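PDB 1TWY: ABC transporter, periplasmic substrate-binding protein from Vibrio cholerae O1 biovar eltor, which probably serves as the periplasmic receptor of an ABC-type phosphate importer, capturing phosphate between two lobes and delivering it to the membrane transporter. Local coordinates for residues Glu29-Gly34 against Tyr57-Gly62; Asp43-Lys48 against Glu262-Leu267; Val63-Gly68 against Met81-Leu86; Ala77-Thr82 against Phe239-Tyr244. All blocks are in the same frame, centred on the assembly; numbering follows the deposited sequence.

How the interactions relate
All four contacts lie in the lobe built from both chain ends. Interactions 1 and 4 are neighbouring strand pairings of one sheet, parallel in 29-34 with 57-62 and antiparallel in 77-82 with 239-244; strands 29-34 and 79-82 lie side by side, flanked by 57-62 and 236-243. Interaction 4 is the buried one, lined by aliphatic side chains, whereas interaction 1 runs out to polar residues at its exposed end. Interaction 3 shares Met81 and Thr82 with interaction 4, but turns from packing to hydroxyl and amide chemistry around a phosphate. Interaction 2, about 20 Å from interaction 3 between centres, joins two outer helices by aliphatic contacts and one bridging water.

Interaction 1. Residues Glu29-Gly34 against Tyr57-Gly62; sequences EITISG and YVAVQG
Ile30 and Val58, Ile32 and Val60 pair across two parallel strands that keep one register from Glu29-Tyr57 to Gly34-Gly62. Five backbone bonds hold them: Ile30 N reaches Tyr57 O at 2.9 Å, and from there donors and acceptors alternate between the chains until Gly34 N finds Gln61 O. On the aliphatic face the CG2 branch of Ile32 does most of the touching, lying 3.9 Å from Val58 CG1 and equally 3.9 Å from Val60 CG2. It can bridge the two valines because CG1 of Ile32 stands anti to the backbone N (chi1 177°), which turns CG2 toward the neighbouring strand. The other face is more polar. Glu29 and Tyr57 run side by side and point the same way, with carboxylate and ring only 14° from coplanar, so OE2 of Glu29 meets the ring edge at CD2 of Tyr57, 3.0 Å away. Further along, the extended Gln61 side chain passes over Thr31, whose CG2 lies 3.4 Å from Gln61 CD. Its NE2 ends 2.7 Å from Ser33 OG in a bent, weak hydrogen bond. Gly34 has backbone angles at which a CB would be pressed against the preceding carbonyl oxygen. The two strands and helix 36-52 between them form a right-handed beta-alpha-beta unit. Met42 of that helix lies against Ile32 and Val60, and Phe255 of helix 250-260 covers Ile30 and Val58. Leu71 of helix 65-73 touches Ser33 and Gln61 on the other face, while the far edge of strand 29-34 pairs with strand 79-82.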
loop_
_atom_site.group_PDB
_atom_site.type_symbol
_atom_site.label_atom_id
_atom_site.label_comp_id
_atom_site.label_asym_id
_atom_site.label_seq_id
_atom_site.Cartn_x
_atom_site.Cartn_y
_atom_site.Cartn_z
ATOM N N GLU A 29 -27.309 5.186 8.102
ATOM C CA GLU A 29 -26.316 4.310 7.415
ATOM C C GLU A 29 -25.253 5.235 6.789
ATOM O O GLU A 29 -25.603 6.266 6.328
ATOM C CB GLU A 29 -27.006 3.459 6.350
ATOM C CG GLU A 29 -26.995 1.939 6.588
ATOM C CD GLU A 29 -26.781 1.080 5.316
ATOM O OE1 GLU A 29 -27.166 1.519 4.188
ATOM O OE2 GLU A 29 -26.210 -0.049 5.433
ATOM N N ILE A 30 -23.972 4.868 6.872
ATOM C CA ILE A 30 -22.878 5.614 6.270
ATOM C C ILE A 30 -22.232 4.557 5.391
ATOM O O ILE A 30 -22.035 3.468 5.816
ATOM C CB ILE A 30 -21.837 6.106 7.330
ATOM C CG1 ILE A 30 -22.407 7.253 8.156
ATOM C CG2 ILE A 30 -20.618 6.650 6.705
ATOM C CD1 ILE A 30 -21.616 7.536 9.439
ATOM N N THR A 31 -21.866 4.922 4.192
ATOM C CA THR A 31 -21.248 3.947 3.262
ATOM C C THR A 31 -19.875 4.507 2.990
ATOM O O THR A 31 -19.752 5.649 2.533
ATOM C CB THR A 31 -22.020 3.920 1.994
ATOM O OG1 THR A 31 -23.379 3.563 2.265
ATOM C CG2 THR A 31 -21.466 2.864 0.987
ATOM N N ILE A 32 -18.817 3.744 3.288
ATOM C CA ILE A 32 -17.492 4.174 2.952
ATOM C C ILE A 32 -16.956 3.135 1.950
ATOM O O ILE A 32 -16.891 1.955 2.275
ATOM C CB ILE A 32 -16.602 4.341 4.264
ATOM C CG1 ILE A 32 -15.182 4.713 3.914
ATOM C CG2 ILE A 32 -16.599 3.108 5.131
ATOM C CD1 ILE A 32 -14.362 5.342 5.111
ATOM N N SER A 33 -16.503 3.601 0.802
ATOM C CA SER A 33 -16.178 2.735 -0.330
ATOM C C SER A 33 -14.828 3.001 -0.827
ATOM O O SER A 33 -14.404 4.145 -0.933
ATOM C CB SER A 33 -17.211 3.016 -1.429
ATOM O OG SER A 33 -18.500 2.888 -0.808
ATOM N N GLY A 34 -14.176 1.930 -1.308
ATOM C CA GLY A 34 -12.968 2.062 -2.094
ATOM C C GLY A 34 -11.942 0.982 -1.797
ATOM O O GLY A 34 -12.256 -0.196 -1.716
ATOM N N TYR A 57 -25.097 2.008 10.972
ATOM C CA TYR A 57 -24.351 0.952 10.394
ATOM C C TYR A 57 -23.343 1.658 9.432
ATOM O O TYR A 57 -23.733 2.503 8.610
ATOM C CB TYR A 57 -25.252 -0.042 9.696
ATOM C CG TYR A 57 -24.484 -1.137 8.985
ATOM C CD1 TYR A 57 -23.603 -1.986 9.691
ATOM C CD2 TYR A 57 -24.622 -1.321 7.610
ATOM C CE1 TYR A 57 -22.891 -2.998 9.021
ATOM C CE2 TYR A 57 -23.927 -2.316 6.938
ATOM C CZ TYR A 57 -23.065 -3.148 7.644
ATOM O OH TYR A 57 -22.375 -4.120 6.948
ATOM N N VAL A 58 -22.058 1.355 9.605
ATOM C CA VAL A 58 -21.044 1.781 8.663
ATOM C C VAL A 58 -20.769 0.608 7.728
ATOM O O VAL A 58 -20.186 -0.408 8.097
ATOM C CB VAL A 58 -19.744 2.323 9.374
ATOM C CG1 VAL A 58 -18.687 2.791 8.371
ATOM C CG2 VAL A 58 -20.023 3.501 10.223
ATOM N N ALA A 59 -21.163 0.773 6.503
ATOM C CA ALA A 59 -20.925 -0.210 5.459
ATOM C C ALA A 59 -19.558 0.037 4.801
ATOM O O ALA A 59 -19.404 1.056 4.102
ATOM C CB ALA A 59 -22.013 -0.098 4.437
ATOM N N VAL A 60 -18.629 -0.901 4.950
ATOM C CA VAL A 60 -17.303 -0.739 4.429
ATOM C C VAL A 60 -17.301 -1.554 3.160
ATOM O O VAL A 60 -17.436 -2.763 3.212
ATOM C CB VAL A 60 -16.202 -1.220 5.429
ATOM C CG1 VAL A 60 -14.769 -1.025 4.838
ATOM C CG2 VAL A 60 -16.327 -0.487 6.720
ATOM N N GLN A 61 -17.027 -0.923 2.043
ATOM C CA GLN A 61 -17.147 -1.560 0.764
ATOM C C GLN A 61 -15.819 -1.595 0.082
ATOM O O GLN A 61 -15.378 -0.610 -0.471
ATOM C CB GLN A 61 -18.122 -0.788 -0.154
ATOM C CG GLN A 61 -19.507 -0.694 0.366
ATOM C CD GLN A 61 -20.530 -0.016 -0.590
ATOM O OE1 GLN A 61 -21.740 -0.348 -0.502
ATOM N NE2 GLN A 61 -20.079 0.791 -1.522
ATOM N N GLY A 62 -15.225 -2.776 0.028
ATOM C CA GLY A 62 -13.910 -2.880 -0.550
ATOM C C GLY A 62 -14.051 -3.207 -2.013
ATOM O O GLY A 62 -14.293 -4.402 -2.419
#

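Interaction 2. Residues Asp43-Lys48 against Glu262-Leu267; sequences DVLAEK and ESAKKL
Leu45 and Leu267 touch between helix 36-52, which packs on the sheet, and the C-terminal helix 262-270, in the alpha/beta fold of periplasmic binding proteins. The helical segments run roughly antiparallel, at 144°, with their axes 10.4 Å apart. That spacing is bridged by aliphatic side chains, with no direct hydrogen bond between the segments. The tight part is on the inner side. CD2 of Leu45 sits against the first turn of the other helix, 3.9 Å from Ala264 CB and 3.8 Å from Ala264 O. The same methyl lies 4.0 Å from Leu267 CD1, which lets one branch of Leu45 serve both partners. Leu45 and Ala264 are the nearest backbone pair, CA to CA 6.5 Å, consistent with the small side chain of Ala264. Phe258 and Leu259 of helix 250-260 also pack on Leu45, which is buried. Toward solvent the contact slackens. Val44 reaches Leu267 through methyls alone, CG1 to CD2 at 4.3 Å. Lys48 lays its chain obliquely across Leu267. Starting with CG anti to the backbone N (chi1 166°), that chain bends at each later torsion, which brings the ammonium group round over CD1 of Leu267. The ammonium of Lys266 is also nearby, though not in contact; it is salt-bridged to Glu270, which would be expected to soften any repulsion between the two lysines. The polar link across this outer rim is a single water: it accepts from Lys48 NZ at 3.0 Å and donates to Ser263 O at 2.7 Å.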
loop_
_atom_site.group_PDB
_atom_site.type_symbol
_atom_site.label_atom_id
_atom_site.label_comp_id
_atom_site.label_asym_id
_atom_site.label_seq_id
_atom_site.Cartn_x
_atom_site.Cartn_y
_atom_site.Cartn_z
ATOM N N ASP A 43 -12.428 -1.825 8.519
ATOM C CA ASP A 43 -13.329 -2.767 9.147
ATOM C C ASP A 43 -13.246 -2.745 10.708
ATOM O O ASP A 43 -14.231 -2.714 11.430
ATOM C CB ASP A 43 -12.968 -4.169 8.690
ATOM C CG ASP A 43 -13.554 -4.553 7.320
ATOM O OD1 ASP A 43 -14.471 -3.856 6.784
ATOM O OD2 ASP A 43 -12.973 -5.417 6.696
ATOM N N VAL A 44 -12.036 -2.679 11.199
ATOM C CA VAL A 44 -11.842 -2.488 12.659
ATOM C C VAL A 44 -12.323 -1.149 13.200
ATOM O O VAL A 44 -12.973 -1.085 14.254
ATOM C CB VAL A 44 -10.393 -2.603 12.995
ATOM C CG1 VAL A 44 -10.189 -2.502 14.525
ATOM C CG2 VAL A 44 -9.806 -3.983 12.523
ATOM N N LEU A 45 -12.061 -0.079 12.493
ATOM C CA LEU A 45 -12.462 1.239 12.968
ATOM C C LEU A 45 -13.979 1.314 13.029
ATOM O O LEU A 45 -14.551 1.916 13.917
ATOM C CB LEU A 45 -11.852 2.335 12.084
ATOM C CG LEU A 45 -10.344 2.330 12.106
ATOM C CD1 LEU A 45 -9.814 3.257 11.063
ATOM C CD2 LEU A 45 -9.869 2.837 13.555
ATOM N N ALA A 46 -14.616 0.807 11.984
ATOM C CA ALA A 46 -16.067 0.843 11.871
ATOM C C ALA A 46 -16.705 0.049 13.062
ATOM O O ALA A 46 -17.587 0.561 13.763
ATOM C CB ALA A 46 -16.536 0.245 10.558
ATOM N N GLU A 47 -16.242 -1.181 13.254
ATOM C CA GLU A 47 -16.774 -2.008 14.354
ATOM C C GLU A 47 -16.596 -1.266 15.698
ATOM O O GLU A 47 -17.516 -1.201 16.502
ATOM C CB GLU A 47 -16.143 -3.416 14.342
ATOM C CG GLU A 47 -16.530 -4.312 15.536
ATOM C CD GLU A 47 -16.470 -5.814 15.199
ATOM O OE1 GLU A 47 -16.986 -6.249 14.118
ATOM O OE2 GLU A 47 -15.891 -6.574 16.015
ATOM N N LYS A 48 -15.461 -0.603 15.917
ATOM C CA LYS A 48 -15.295 0.241 17.091
ATOM C C LYS A 48 -16.335 1.368 17.158
ATOM O O LYS A 48 -16.915 1.633 18.210
ATOM C CB LYS A 48 -13.849 0.778 17.166
ATOM C CG LYS A 48 -13.513 1.942 18.132
ATOM C CD LYS A 48 -13.531 1.566 19.632
ATOM C CE LYS A 48 -12.484 2.337 20.429
ATOM N NZ LYS A 48 -11.279 1.468 20.694
ATOM N N GLU A 262 -7.854 10.156 18.778
ATOM C CA GLU A 262 -6.822 9.330 19.297
ATOM C C GLU A 262 -7.178 7.880 19.357
ATOM O O GLU A 262 -6.305 7.052 19.196
ATOM C CB GLU A 262 -6.491 9.694 20.749
ATOM C CG GLU A 262 -5.703 10.971 20.917
ATOM C CD GLU A 262 -6.581 12.149 21.201
ATOM O OE1 GLU A 262 -7.780 12.071 20.884
ATOM O OE2 GLU A 262 -6.042 13.109 21.805
ATOM N N SER A 263 -8.451 7.562 19.679
ATOM C CA SER A 263 -8.919 6.194 19.804
ATOM C C SER A 263 -8.766 5.416 18.470
ATOM O O SER A 263 -8.246 4.319 18.448
ATOM C CB SER A 263 -10.387 6.077 20.194
ATOM O OG SER A 263 -10.532 6.624 21.516
ATOM N N ALA A 264 -9.033 6.152 17.420
ATOM C CA ALA A 264 -8.834 5.600 16.081
ATOM C C ALA A 264 -7.338 5.475 15.725
ATOM O O ALA A 264 -6.838 4.452 15.250
ATOM C CB ALA A 264 -9.462 6.478 15.012
ATOM N N LYS A 265 -6.582 6.518 15.975
ATOM C CA LYS A 265 -5.115 6.491 15.704
ATOM C C LYS A 265 -4.312 5.362 16.438
ATOM O O LYS A 265 -3.449 4.705 15.889
ATOM C CB LYS A 265 -4.481 7.846 15.904
ATOM C CG LYS A 265 -5.060 8.893 15.002
ATOM C CD LYS A 265 -4.512 10.187 15.318
ATOM C CE LYS A 265 -4.897 11.237 14.238
ATOM N NZ LYS A 265 -4.355 12.540 14.652
ATOM N N LYS A 266 -4.740 5.129 17.709
ATOM C CA LYS A 266 -4.150 4.113 18.571
ATOM C C LYS A 266 -4.331 2.742 17.775
ATOM O O LYS A 266 -3.370 1.937 17.709
ATOM C CB LYS A 266 -4.802 4.211 19.977
ATOM C CG LYS A 266 -4.413 3.108 20.928
ATOM C CD LYS A 266 -5.213 1.796 20.700
ATOM C CE LYS A 266 -4.914 0.743 21.819
ATOM N NZ LYS A 266 -5.556 -0.606 21.600
ATOM N N LEU A 267 -5.571 2.588 17.292
ATOM C CA LEU A 267 -5.892 1.328 16.572
ATOM C C LEU A 267 -5.107 1.247 15.297
ATOM O O LEU A 267 -4.454 0.198 14.977
ATOM C CB LEU A 267 -7.341 1.227 16.259
ATOM C CG LEU A 267 -8.197 0.836 17.450
ATOM C CD1 LEU A 267 -9.629 1.073 17.173
ATOM C CD2 LEU A 267 -8.088 -0.642 17.782
HETATM O O HOH W 1 -8.488 2.690 20.630
#

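Interaction 3. Residues Val63-Gly68 against Met81-Leu86; sequences VGSTAG and MTSRYL. With PO4 (phosphate ion), chain I.
Thr66 meets the flat guanidinium of Arg84 at its edge: NH2 of Arg84 donates to Thr66 OG1 at 3.0 Å, with the hydroxyl only 9° out of the guanidinium plane. A water lies at the edge too, accepting from Arg84 NE and bonded to Thr66 OG1, so the arginine and the threonine are linked twice. CB of Ser65 approaches the group obliquely. Along the same plane, NH1 of Arg84 turns back to Tyr85 O, and it also forms a salt bridge with Glu90; together these partners fix the rotation of the group. The Arg84 chain extends from CG to NE, long enough to reach from its loop to the first turn of helix 65-73. That turn follows strand 57-62 in a strand-turn-helix arrangement, with Gly64 at the N-cap position, and its amino end faces a bound phosphate. Although the ion probably comes from the crystallisation liquor, its place is consistent with a phosphate receptor. Ser65 grips one oxygen twice, through N at 2.9 Å and OG at 2.7 Å to O4 of the phosphate. OG of Ser65 also accepts the N-H of Ser83 at 3.0 Å, nearly straight at 166°, and this bond ties the helix start to the loop after strand 79-82. OG of Ser83 lies between its backbone N and carbonyl carbon (chi1 59°), from where it donates to phosphate O1 at 2.7 Å. Hydroxyls of Ser35, just before helix 36-52, and of Thr36 and Ser37 in its first turn, also hydrogen-bond to the ion.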
loop_
_atom_site.group_PDB
_atom_site.type_symbol
_atom_site.label_atom_id
_atom_site.label_comp_id
_atom_site.label_asym_id
_atom_site.label_seq_id
_atom_site.Cartn_x
_atom_site.Cartn_y
_atom_site.Cartn_z
ATOM N N VAL A 63 -13.934 -2.167 -2.856
ATOM C CA VAL A 63 -14.085 -2.267 -4.327
ATOM C C VAL A 63 -12.928 -1.699 -5.104
ATOM O O VAL A 63 -13.046 -1.561 -6.365
ATOM C CB VAL A 63 -15.351 -1.556 -4.793
ATOM C CG1 VAL A 63 -16.550 -2.375 -4.348
ATOM C CG2 VAL A 63 -15.457 -0.121 -4.239
ATOM N N GLY A 64 -11.865 -1.290 -4.421
ATOM C CA GLY A 64 -10.725 -0.694 -5.039
ATOM C C GLY A 64 -10.809 0.837 -5.079
ATOM O O GLY A 64 -11.930 1.342 -5.067
ATOM N N SER A 65 -9.654 1.511 -5.099
ATOM C CA SER A 65 -9.537 2.983 -4.901
ATOM C C SER A 65 -10.363 3.700 -5.994
ATOM O O SER A 65 -11.116 4.555 -5.764
ATOM C CB SER A 65 -8.120 3.392 -4.974
ATOM O OG SER A 65 -7.358 2.902 -3.834
ATOM N N THR A 66 -10.220 3.243 -7.212
ATOM C CA THR A 66 -10.879 3.891 -8.325
ATOM C C THR A 66 -12.430 3.820 -8.302
ATOM O O THR A 66 -13.053 4.863 -8.478
ATOM C CB THR A 66 -10.267 3.265 -9.614
ATOM O OG1 THR A 66 -8.876 3.525 -9.740
ATOM C CG2 THR A 66 -10.929 3.815 -10.932
ATOM N N ALA A 67 -13.031 2.649 -7.990
ATOM C CA ALA A 67 -14.473 2.492 -7.882
ATOM C C ALA A 67 -14.949 3.325 -6.707
ATOM O O ALA A 67 -15.998 3.891 -6.739
ATOM C CB ALA A 67 -14.835 1.039 -7.747
ATOM N N GLY A 68 -14.156 3.349 -5.619
ATOM C CA GLY A 68 -14.526 4.158 -4.494
ATOM C C GLY A 68 -14.700 5.636 -4.843
ATOM O O GLY A 68 -15.713 6.175 -4.388
HETATM N N MSE A 81 -12.277 5.752 0.259
HETATM C CA MSE A 81 -11.000 5.503 0.809
HETATM C C MSE A 81 -10.084 5.052 -0.380
HETATM O O MSE A 81 -10.543 4.324 -1.266
HETATM C CB MSE A 81 -11.068 4.472 1.962
HETATM C CG MSE A 81 -11.591 3.228 1.606
HETATM SE SE MSE A 81 -12.120 2.198 3.315
HETATM C CE MSE A 81 -13.213 1.165 2.111
ATOM N N THR A 82 -8.870 5.546 -0.415
ATOM C CA THR A 82 -7.915 5.179 -1.456
ATOM C C THR A 82 -6.614 4.798 -0.813
ATOM O O THR A 82 -6.297 5.188 0.256
ATOM C CB THR A 82 -7.625 6.289 -2.499
ATOM O OG1 THR A 82 -6.860 7.376 -1.925
ATOM C CG2 THR A 82 -8.899 6.856 -3.103
ATOM N N SER A 83 -5.815 4.002 -1.535
ATOM C CA SER A 83 -4.451 3.723 -1.193
ATOM C C SER A 83 -3.396 4.352 -2.096
ATOM O O SER A 83 -2.251 3.849 -2.256
ATOM C CB SER A 83 -4.329 2.217 -1.104
ATOM O OG SER A 83 -4.698 1.672 -2.400
ATOM N N ARG A 84 -3.749 5.451 -2.720
ATOM C CA ARG A 84 -2.918 6.219 -3.638
ATOM C C ARG A 84 -3.407 7.615 -3.675
ATOM O O ARG A 84 -4.552 7.888 -3.295
ATOM C CB ARG A 84 -2.966 5.688 -5.050
ATOM C CG ARG A 84 -4.359 5.673 -5.610
ATOM C CD ARG A 84 -4.372 5.267 -7.068
ATOM N NE ARG A 84 -5.703 5.161 -7.669
ATOM C CZ ARG A 84 -6.396 6.195 -8.145
ATOM N NH1 ARG A 84 -5.965 7.418 -7.969
ATOM N NH2 ARG A 84 -7.596 6.002 -8.718
ATOM N N TYR A 85 -2.534 8.550 -4.030
ATOM C CA TYR A 85 -2.968 9.913 -4.265
ATOM C C TYR A 85 -3.867 9.952 -5.520
ATOM O O TYR A 85 -3.851 9.059 -6.379
ATOM C CB TYR A 85 -1.752 10.842 -4.397
ATOM C CG TYR A 85 -0.948 10.942 -3.127
ATOM C CD1 TYR A 85 -1.409 11.671 -2.071
ATOM C CD2 TYR A 85 0.372 10.373 -2.997
ATOM C CE1 TYR A 85 -0.695 11.776 -0.950
ATOM C CE2 TYR A 85 1.048 10.510 -1.806
ATOM C CZ TYR A 85 0.469 11.185 -0.781
ATOM O OH TYR A 85 1.097 11.373 0.463
ATOM N N LEU A 86 -4.675 10.990 -5.565
ATOM C CA LEU A 86 -5.629 11.215 -6.646
ATOM C C LEU A 86 -4.821 11.846 -7.798
ATOM O O LEU A 86 -3.794 12.530 -7.593
ATOM C CB LEU A 86 -6.701 12.187 -6.176
ATOM C CG LEU A 86 -8.072 11.606 -5.826
ATOM C CD1 LEU A 86 -7.919 10.627 -4.802
ATOM C CD2 LEU A 86 -9.017 12.767 -5.397
HETATM P P PO4 I . -6.771 -0.944 -3.595
HETATM O O1 PO4 I . -6.147 -0.619 -2.228
HETATM O O2 PO4 I . -5.647 -1.739 -4.469
HETATM O O3 PO4 I . -8.049 -1.855 -3.474
HETATM O O4 PO4 I . -7.102 0.249 -4.467
HETATM O O HOH W 2 -6.423 2.513 -8.405
#

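Interaction 4. Residues Ala77-Thr82 against Phe239-Tyr244; sequences ADIAMT and FLILHY
Ile79 and Ile241 cross obliquely on one face of an antiparallel strand pair, inside the sheet of a type II periplasmic binding protein lobe, where strand 236-243, far along the chain, is inserted between strands 79-82 and 96-109. Their CG2 methyls meet at 3.5 Å, tighter than ordinary van der Waals contact. In both residues CG1 lies beside the backbone N (chi1 -52° in Ile79), which leaves CG2 anti to that N and turned toward its partner. Ile79 CG2 also presses on Leu242 O at 3.3 Å. On this same face Met81, modelled as selenomethionine, packs its CB on CD1 of Ile241, a non-hydrogen-bonded pair, before its extended chain leads away to Val38 and Met42 of helix 36-52. The opposite face carries Ala80, Thr82, Leu240 and Leu242. The side chains of Ala80 and Leu242 come nearest at their CB atoms, 4.2 Å apart. Thr82 stands between two leucines: its CG2 approaches Leu242 CD1 at about a right angle, while OG1 passes obliquely over Leu240 CB at 3.4 Å. Lying among carbons, that hydroxyl is satisfied by donating to Arg84 O. Four backbone bonds, two in each of the hydrogen-bonded pairs Ala80-Leu242 and Thr82-Leu240, hold the strands in register. Phe255 and Ile256 of helix 250-260 cover Ile79, and Thr97 and Thr99 of strand 96-109 touch Leu240. Where the strands part beyond Ile79, a water takes over, donating to Asp78 O at 2.7 Å and accepting from Tyr244 N at 2.7 Å.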
loop_
_atom_site.group_PDB
_atom_site.type_symbol
_atom_site.label_atom_id
_atom_site.label_comp_id
_atom_site.label_asym_id
_atom_site.label_seq_id
_atom_site.Cartn_x
_atom_site.Cartn_y
_atom_site.Cartn_z
ATOM N N ALA A 77 -21.676 6.683 -2.326
ATOM C CA ALA A 77 -20.910 6.555 -1.088
ATOM C C ALA A 77 -20.869 7.905 -0.349
ATOM O O ALA A 77 -20.881 8.924 -1.001
ATOM C CB ALA A 77 -19.442 6.125 -1.404
ATOM N N ASP A 78 -20.801 7.901 0.991
ATOM C CA ASP A 78 -20.610 9.069 1.794
ATOM C C ASP A 78 -19.139 9.442 1.935
ATOM O O ASP A 78 -18.798 10.617 2.083
ATOM C CB ASP A 78 -21.184 8.861 3.141
ATOM C CG ASP A 78 -22.654 8.591 3.104
ATOM O OD1 ASP A 78 -23.418 9.519 2.707
ATOM O OD2 ASP A 78 -23.116 7.503 3.443
ATOM N N ILE A 79 -18.280 8.403 1.917
ATOM C CA ILE A 79 -16.864 8.534 2.096
ATOM C C ILE A 79 -16.142 7.676 1.112
ATOM O O ILE A 79 -16.592 6.593 0.939
ATOM C CB ILE A 79 -16.412 8.217 3.593
ATOM C CG1 ILE A 79 -17.266 9.064 4.567
ATOM C CG2 ILE A 79 -14.937 8.544 3.734
ATOM C CD1 ILE A 79 -17.107 8.724 6.034
ATOM N N ALA A 80 -15.037 8.076 0.515
ATOM C CA ALA A 80 -14.254 7.106 -0.220
ATOM C C ALA A 80 -12.925 6.891 0.548
ATOM O O ALA A 80 -12.426 7.729 1.293
ATOM C CB ALA A 80 -14.018 7.509 -1.615
HETATM N N MSE A 81 -12.277 5.752 0.259
HETATM C CA MSE A 81 -11.000 5.503 0.809
HETATM C C MSE A 81 -10.084 5.052 -0.380
HETATM O O MSE A 81 -10.543 4.324 -1.266
HETATM C CB MSE A 81 -11.068 4.472 1.962
HETATM C CG MSE A 81 -11.591 3.228 1.606
HETATM SE SE MSE A 81 -12.120 2.198 3.315
HETATM C CE MSE A 81 -13.213 1.165 2.111
ATOM N N THR A 82 -8.870 5.546 -0.415
ATOM C CA THR A 82 -7.915 5.179 -1.456
ATOM C C THR A 82 -6.614 4.798 -0.813
ATOM O O THR A 82 -6.297 5.188 0.256
ATOM C CB THR A 82 -7.625 6.289 -2.499
ATOM O OG1 THR A 82 -6.860 7.376 -1.925
ATOM C CG2 THR A 82 -8.899 6.856 -3.103
ATOM N N PHE A 239 -2.978 6.071 2.895
ATOM C CA PHE A 239 -4.366 5.684 2.996
ATOM C C PHE A 239 -5.123 7.008 3.124
ATOM O O PHE A 239 -4.988 7.661 4.134
ATOM C CB PHE A 239 -4.611 4.871 4.223
ATOM C CG PHE A 239 -4.110 3.403 4.140
ATOM C CD1 PHE A 239 -3.447 2.952 3.026
ATOM C CD2 PHE A 239 -4.405 2.521 5.139
ATOM C CE1 PHE A 239 -3.065 1.603 2.924
ATOM C CE2 PHE A 239 -4.033 1.192 5.063
ATOM C CZ PHE A 239 -3.351 0.747 3.956
ATOM N N LEU A 240 -5.816 7.451 2.078
ATOM C CA LEU A 240 -6.595 8.679 2.074
ATOM C C LEU A 240 -8.025 8.434 2.277
ATOM O O LEU A 240 -8.679 7.431 1.860
ATOM C CB LEU A 240 -6.421 9.378 0.732
ATOM C CG LEU A 240 -5.024 9.729 0.269
ATOM C CD1 LEU A 240 -5.156 10.499 -1.016
ATOM C CD2 LEU A 240 -4.234 10.567 1.385
ATOM N N ILE A 241 -8.660 9.393 2.925
ATOM C CA ILE A 241 -10.075 9.455 3.176
ATOM C C ILE A 241 -10.601 10.744 2.460
ATOM O O ILE A 241 -10.055 11.825 2.673
ATOM C CB ILE A 241 -10.372 9.583 4.644
ATOM C CG1 ILE A 241 -9.704 8.421 5.474
ATOM C CG2 ILE A 241 -11.851 9.576 4.891
ATOM C CD1 ILE A 241 -10.229 7.101 5.132
ATOM N N LEU A 242 -11.605 10.521 1.624
ATOM C CA LEU A 242 -12.210 11.556 0.756
ATOM C C LEU A 242 -13.664 11.724 1.168
ATOM O O LEU A 242 -14.408 10.788 1.368
ATOM C CB LEU A 242 -12.166 11.145 -0.705
ATOM C CG LEU A 242 -10.865 11.079 -1.480
ATOM C CD1 LEU A 242 -9.911 10.202 -0.911
ATOM C CD2 LEU A 242 -11.170 10.503 -2.869
ATOM N N HIS A 243 -14.125 12.988 1.197
ATOM C CA HIS A 243 -15.532 13.273 1.556
ATOM C C HIS A 243 -15.809 14.730 1.213
ATOM O O HIS A 243 -14.893 15.447 0.921
ATOM C CB HIS A 243 -15.846 13.003 3.016
ATOM C CG HIS A 243 -15.221 13.974 3.951
ATOM N ND1 HIS A 243 -13.857 14.176 4.016
ATOM C CD2 HIS A 243 -15.782 14.840 4.831
ATOM C CE1 HIS A 243 -13.600 15.106 4.920
ATOM N NE2 HIS A 243 -14.748 15.522 5.427
ATOM N N TYR A 244 -17.075 15.103 1.145
ATOM C CA TYR A 244 -17.441 16.517 0.809
ATOM C C TYR A 244 -17.647 17.307 2.087
ATOM O O TYR A 244 -18.720 17.351 2.595
ATOM C CB TYR A 244 -18.694 16.518 -0.014
ATOM C CG TYR A 244 -18.474 15.923 -1.329
ATOM C CD1 TYR A 244 -17.679 16.551 -2.274
ATOM C CD2 TYR A 244 -18.961 14.652 -1.634
ATOM C CE1 TYR A 244 -17.416 16.012 -3.506
ATOM C CE2 TYR A 244 -18.759 14.123 -2.880
ATOM C CZ TYR A 244 -17.973 14.774 -3.814
ATOM O OH TYR A 244 -17.631 14.404 -5.102
HETATM O O HOH W 3 -19.029 13.324 1.800
#